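PDB 4YWZ: sensor protein kinase WalK from Staphylococcus aureus, which is probably a membrane-bound histidine kinase that senses signals through this extracellular Cache-type domain and passes them to its partner WalR in an essential two-component system. Local coordinates for residues K108-I122 with N133-N145. The protein carries 1 engineered substitution. Residues are numbered along the deposited sequence; the frame is centred on the assembly and turned at random.
Sequences KDYGGGKDRVWVYNI and NIYIESKINDVYN
Trp-118, Tyr-120 and Ile-122 pair with Ser-138, Ile-136 and Ile-134 as the hydrogen-bonded pairs of an antiparallel hairpin. Each pair makes two N-H to O=C bonds, such as Ser-138 N to Trp-118 O at 2.9 Å. Val-119 and Asn-121 face Glu-137 and Tyr-135 as non-hydrogen-bonded pairs. A water also donates to Trp-118 O and bonds Ser-138 OG.

The charged and polar contacts centre on the buried carboxylate of Glu-137. The extended Lys-108 chain brings NZ to the syn side of Glu-137 OE2, at 2.8 Å, in a salt bridge. Tyr-135 OH, from the same strand as Glu-137, takes the anti lone pair of that oxygen. Tyr-110 OH donates to Glu-137 OE1 at 2.5 Å, from above the carboxylate plane. These three donors fix the rotation of the group and would probably keep it ionised. Farther along, Asn-133 ND2 gives a hydrogen bond to Asn-121 OD1, which it meets from above the carbonyl plane.

Arg-116, on the hairpin strand 114-126, lays its guanidinium flat over the ring of Tyr-144 from helix 141-149 in a cation-pi stack, the planes 4° apart. A bend at chi3 (-72°) turns the guanidinium onto the ring, with CZ 4.0 Å from the ring centroid.

Apolar contacts fill in on both faces of the sheet. Val-119 CG1 touches Tyr-135 CE2 at 3.6 Å. On the other face Ile-122 CG2 meets Ile-134 CB, and Ile-140 CD1 reaches Trp-118 CB.

The hairpin forms the middle of a five-stranded antiparallel sheet, between strands 102-109 and 59-66. Helix 7-37 packs against Trp-118, Tyr-120 and Ser-138. Helix 90-98 touches Asn-121 and Asn-133 on the opposite face. This central antiparallel sheet with a long N-terminal helix is consistent with the Cache fold of extracellular sensor domains.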
# COMPACT_ATOMS: atom_id res chain seq x y z
N LYS A 108 -14.05 6.77 -12.90
CA LYS A 108 -15.10 5.84 -12.90
C LYS A 108 -15.93 6.03 -11.62
O LYS A 108 -15.34 6.20 -10.54
CB LYS A 108 -14.56 4.43 -12.95
CG LYS A 108 -15.55 3.37 -12.94
CD LYS A 108 -14.99 2.09 -13.61
CE LYS A 108 -15.88 0.91 -13.56
NZ LYS A 108 -15.44 -0.26 -14.38
N ASP A 109 -17.24 6.02 -11.84
CA ASP A 109 -18.19 6.19 -10.68
C ASP A 109 -18.74 4.88 -10.34
O ASP A 109 -19.48 4.22 -11.07
CB ASP A 109 -19.21 7.29 -11.03
CG ASP A 109 -20.22 7.56 -9.93
OD1 ASP A 109 -20.16 6.90 -8.92
OD2 ASP A 109 -21.10 8.41 -10.19
N TYR A 110 -18.35 4.39 -9.17
CA TYR A 110 -18.80 3.15 -8.67
C TYR A 110 -20.02 3.26 -7.73
O TYR A 110 -20.51 2.28 -7.20
CB TYR A 110 -17.71 2.53 -7.85
CG TYR A 110 -16.44 2.17 -8.59
CD1 TYR A 110 -15.37 3.03 -8.68
CD2 TYR A 110 -16.35 0.97 -9.27
CE1 TYR A 110 -14.17 2.64 -9.34
CE2 TYR A 110 -15.18 0.61 -9.92
CZ TYR A 110 -14.09 1.41 -9.92
OH TYR A 110 -12.91 1.11 -10.64
N GLY A 111 -20.38 4.50 -7.45
CA GLY A 111 -21.54 4.79 -6.58
C GLY A 111 -21.34 6.02 -5.72
O GLY A 111 -22.27 6.41 -5.02
N GLY A 112 -20.12 6.46 -5.62
CA GLY A 112 -19.71 7.62 -4.82
C GLY A 112 -19.27 8.84 -5.55
O GLY A 112 -18.70 9.73 -4.91
N GLY A 113 -19.52 8.84 -6.88
CA GLY A 113 -18.99 9.86 -7.72
C GLY A 113 -17.81 9.34 -8.49
O GLY A 113 -17.16 8.39 -8.07
N LYS A 114 -17.53 9.96 -9.64
CA LYS A 114 -16.30 9.62 -10.38
C LYS A 114 -15.01 9.67 -9.47
O LYS A 114 -14.64 10.62 -8.76
CB LYS A 114 -16.17 10.57 -11.58
CG LYS A 114 -17.16 10.31 -12.67
CD LYS A 114 -16.87 11.33 -13.80
CE LYS A 114 -17.83 11.12 -14.97
NZ LYS A 114 -18.01 9.64 -15.14
N ASP A 115 -14.29 8.52 -9.44
CA ASP A 115 -13.09 8.35 -8.73
C ASP A 115 -11.94 8.09 -9.78
O ASP A 115 -12.19 7.39 -10.75
CB ASP A 115 -13.13 7.02 -7.91
CG ASP A 115 -14.10 7.05 -6.72
OD1 ASP A 115 -14.29 8.21 -6.24
OD2 ASP A 115 -14.72 5.94 -6.44
N ARG A 116 -10.78 8.62 -9.53
CA ARG A 116 -9.52 8.21 -10.28
C ARG A 116 -9.14 6.76 -10.03
O ARG A 116 -9.04 6.33 -8.91
CB ARG A 116 -8.34 9.06 -9.96
CG ARG A 116 -8.30 10.26 -10.91
CD ARG A 116 -7.14 11.19 -10.65
NE ARG A 116 -7.45 11.86 -9.43
CZ ARG A 116 -6.96 13.02 -9.05
NH1 ARG A 116 -6.10 13.68 -9.80
NH2 ARG A 116 -7.32 13.47 -7.84
N VAL A 117 -8.96 5.97 -11.12
CA VAL A 117 -8.66 4.55 -11.05
C VAL A 117 -7.52 4.24 -12.00
O VAL A 117 -7.45 4.79 -13.06
CB VAL A 117 -9.89 3.72 -11.45
CG1 VAL A 117 -9.53 2.25 -11.62
CG2 VAL A 117 -10.97 3.86 -10.35
N TRP A 118 -6.59 3.42 -11.60
CA TRP A 118 -5.47 3.12 -12.42
C TRP A 118 -5.75 1.76 -13.02
O TRP A 118 -5.93 0.74 -12.33
CB TRP A 118 -4.15 3.08 -11.63
CG TRP A 118 -2.93 2.96 -12.44
CD1 TRP A 118 -2.56 3.78 -13.44
CD2 TRP A 118 -1.89 1.95 -12.35
NE1 TRP A 118 -1.33 3.36 -14.00
CE2 TRP A 118 -0.92 2.24 -13.36
CE3 TRP A 118 -1.71 0.82 -11.57
CZ2 TRP A 118 0.23 1.47 -13.53
CZ3 TRP A 118 -0.59 0.02 -11.78
CH2 TRP A 118 0.34 0.35 -12.77
N VAL A 119 -5.68 1.68 -14.36
CA VAL A 119 -5.96 0.46 -15.10
C VAL A 119 -4.61 -0.05 -15.62
O VAL A 119 -3.79 0.69 -16.21
CB VAL A 119 -6.84 0.69 -16.36
CG1 VAL A 119 -6.87 -0.53 -17.31
CG2 VAL A 119 -8.21 1.18 -15.93
N TYR A 120 -4.32 -1.31 -15.26
CA TYR A 120 -3.06 -2.03 -15.67
C TYR A 120 -3.50 -3.29 -16.37
O TYR A 120 -4.28 -4.12 -15.89
CB TYR A 120 -2.23 -2.32 -14.44
CG TYR A 120 -0.95 -3.06 -14.73
CD1 TYR A 120 0.07 -2.37 -15.31
CD2 TYR A 120 -0.80 -4.38 -14.42
CE1 TYR A 120 1.29 -3.00 -15.61
CE2 TYR A 120 0.38 -5.05 -14.68
CZ TYR A 120 1.37 -4.35 -15.32
OH TYR A 120 2.62 -4.99 -15.61
N ASN A 121 -2.90 -3.52 -17.54
CA ASN A 121 -3.04 -4.72 -18.26
C ASN A 121 -1.65 -5.44 -18.40
O ASN A 121 -0.64 -4.81 -18.72
CB ASN A 121 -3.46 -4.41 -19.70
CG ASN A 121 -4.87 -3.94 -19.80
OD1 ASN A 121 -5.76 -4.66 -19.42
ND2 ASN A 121 -5.06 -2.78 -20.30
N ILE A 122 -1.69 -6.73 -18.09
CA ILE A 122 -0.52 -7.61 -18.33
C ILE A 122 -0.96 -8.83 -19.11
O ILE A 122 -1.84 -9.58 -18.73
CB ILE A 122 0.26 -7.98 -17.05
CG1 ILE A 122 1.46 -8.88 -17.43
CG2 ILE A 122 -0.61 -8.57 -15.98
CD1 ILE A 122 2.42 -9.15 -16.30
N ASN A 133 -5.24 -11.82 -21.29
CA ASN A 133 -4.79 -10.63 -20.67
C ASN A 133 -5.45 -10.49 -19.30
O ASN A 133 -6.63 -10.82 -19.16
CB ASN A 133 -5.15 -9.39 -21.52
CG ASN A 133 -4.76 -8.10 -20.87
OD1 ASN A 133 -3.61 -7.74 -20.82
ND2 ASN A 133 -5.80 -7.40 -20.31
N ILE A 134 -4.63 -10.04 -18.36
CA ILE A 134 -5.12 -9.74 -17.01
C ILE A 134 -5.35 -8.22 -17.01
O ILE A 134 -4.42 -7.42 -17.26
CB ILE A 134 -4.02 -10.09 -15.94
CG1 ILE A 134 -3.86 -11.61 -15.86
CG2 ILE A 134 -4.37 -9.42 -14.58
CD1 ILE A 134 -2.57 -12.03 -15.14
N TYR A 135 -6.59 -7.78 -16.75
CA TYR A 135 -6.98 -6.40 -16.64
C TYR A 135 -7.28 -6.12 -15.15
O TYR A 135 -8.02 -6.86 -14.54
CB TYR A 135 -8.29 -6.25 -17.43
CG TYR A 135 -9.08 -4.96 -17.21
CD1 TYR A 135 -10.06 -4.94 -16.26
CD2 TYR A 135 -8.90 -3.84 -18.01
CE1 TYR A 135 -10.85 -3.80 -16.07
CE2 TYR A 135 -9.69 -2.73 -17.88
CZ TYR A 135 -10.65 -2.71 -16.84
OH TYR A 135 -11.43 -1.58 -16.59
N ILE A 136 -6.68 -5.09 -14.63
CA ILE A 136 -6.79 -4.74 -13.22
C ILE A 136 -7.23 -3.29 -13.12
O ILE A 136 -6.67 -2.40 -13.72
CB ILE A 136 -5.50 -4.93 -12.49
CG1 ILE A 136 -5.08 -6.37 -12.53
CG2 ILE A 136 -5.61 -4.44 -11.04
CD1 ILE A 136 -3.72 -6.61 -11.94
N GLU A 137 -8.30 -3.06 -12.32
CA GLU A 137 -8.69 -1.69 -11.81
C GLU A 137 -8.20 -1.62 -10.37
O GLU A 137 -8.54 -2.49 -9.52
CB GLU A 137 -10.20 -1.43 -11.85
CG GLU A 137 -10.74 -1.36 -13.24
CD GLU A 137 -12.28 -1.08 -13.32
OE1 GLU A 137 -12.90 -0.87 -12.23
OE2 GLU A 137 -12.79 -1.25 -14.45
N SER A 138 -7.31 -0.65 -10.13
CA SER A 138 -6.69 -0.47 -8.81
C SER A 138 -7.05 0.87 -8.26
O SER A 138 -7.21 1.89 -8.96
CB SER A 138 -5.20 -0.77 -8.93
OG SER A 138 -4.55 0.20 -9.65
N LYS A 139 -7.14 0.88 -6.92
CA LYS A 139 -7.69 2.04 -6.18
C LYS A 139 -6.65 3.10 -5.89
O LYS A 139 -6.37 3.52 -4.72
CB LYS A 139 -8.30 1.51 -4.90
CG LYS A 139 -9.46 0.56 -5.05
CD LYS A 139 -9.95 0.06 -3.73
CE LYS A 139 -11.06 -0.93 -3.96
NZ LYS A 139 -11.72 -1.48 -2.73
N ILE A 140 -6.08 3.67 -6.94
CA ILE A 140 -5.06 4.70 -6.81
C ILE A 140 -5.59 6.01 -6.11
O ILE A 140 -4.76 6.79 -5.64
CB ILE A 140 -4.39 5.03 -8.15
CG1 ILE A 140 -3.01 5.58 -7.97
CG2 ILE A 140 -5.27 5.89 -9.03
CD1 ILE A 140 -2.16 5.48 -9.19
N ASN A 141 -6.93 6.16 -6.10
CA ASN A 141 -7.51 7.35 -5.47
C ASN A 141 -7.22 7.32 -4.01
O ASN A 141 -7.18 8.41 -3.39
CB ASN A 141 -8.99 7.50 -5.67
CG ASN A 141 -9.36 8.95 -5.73
OD1 ASN A 141 -8.59 9.74 -6.22
ND2 ASN A 141 -10.44 9.29 -5.06
N ASP A 142 -6.90 6.16 -3.42
CA ASP A 142 -6.51 6.18 -2.04
C ASP A 142 -5.23 6.98 -1.80
O ASP A 142 -5.12 7.59 -0.72
CB ASP A 142 -6.39 4.74 -1.48
CG ASP A 142 -7.76 3.97 -1.26
OD1 ASP A 142 -8.86 4.58 -1.06
OD2 ASP A 142 -7.61 2.72 -1.12
N VAL A 143 -4.25 7.00 -2.76
CA VAL A 143 -3.03 7.81 -2.72
C VAL A 143 -3.40 9.31 -2.79
O VAL A 143 -3.02 10.09 -1.95
CB VAL A 143 -2.02 7.44 -3.82
CG1 VAL A 143 -0.85 8.32 -3.63
CG2 VAL A 143 -1.72 5.90 -3.70
N TYR A 144 -4.19 9.68 -3.81
CA TYR A 144 -4.62 11.07 -3.94
C TYR A 144 -5.37 11.57 -2.76
O TYR A 144 -5.13 12.71 -2.29
CB TYR A 144 -5.40 11.21 -5.26
CG TYR A 144 -4.58 11.02 -6.54
CD1 TYR A 144 -3.67 11.99 -7.00
CD2 TYR A 144 -4.76 9.93 -7.30
CE1 TYR A 144 -3.00 11.77 -8.21
CE2 TYR A 144 -4.07 9.74 -8.52
CZ TYR A 144 -3.23 10.65 -8.95
OH TYR A 144 -2.57 10.41 -10.12
N ASN A 145 -6.23 10.74 -2.20
CA ASN A 145 -7.03 11.09 -1.01
C ASN A 145 -6.11 11.35 0.18
O ASN A 145 -6.27 12.30 0.92
CB ASN A 145 -8.06 10.07 -0.63
CG ASN A 145 -9.31 10.06 -1.56
OD1 ASN A 145 -9.63 11.05 -2.19
ND2 ASN A 145 -9.92 8.92 -1.65
O HOH W 1 -4.35 -1.48 -11.90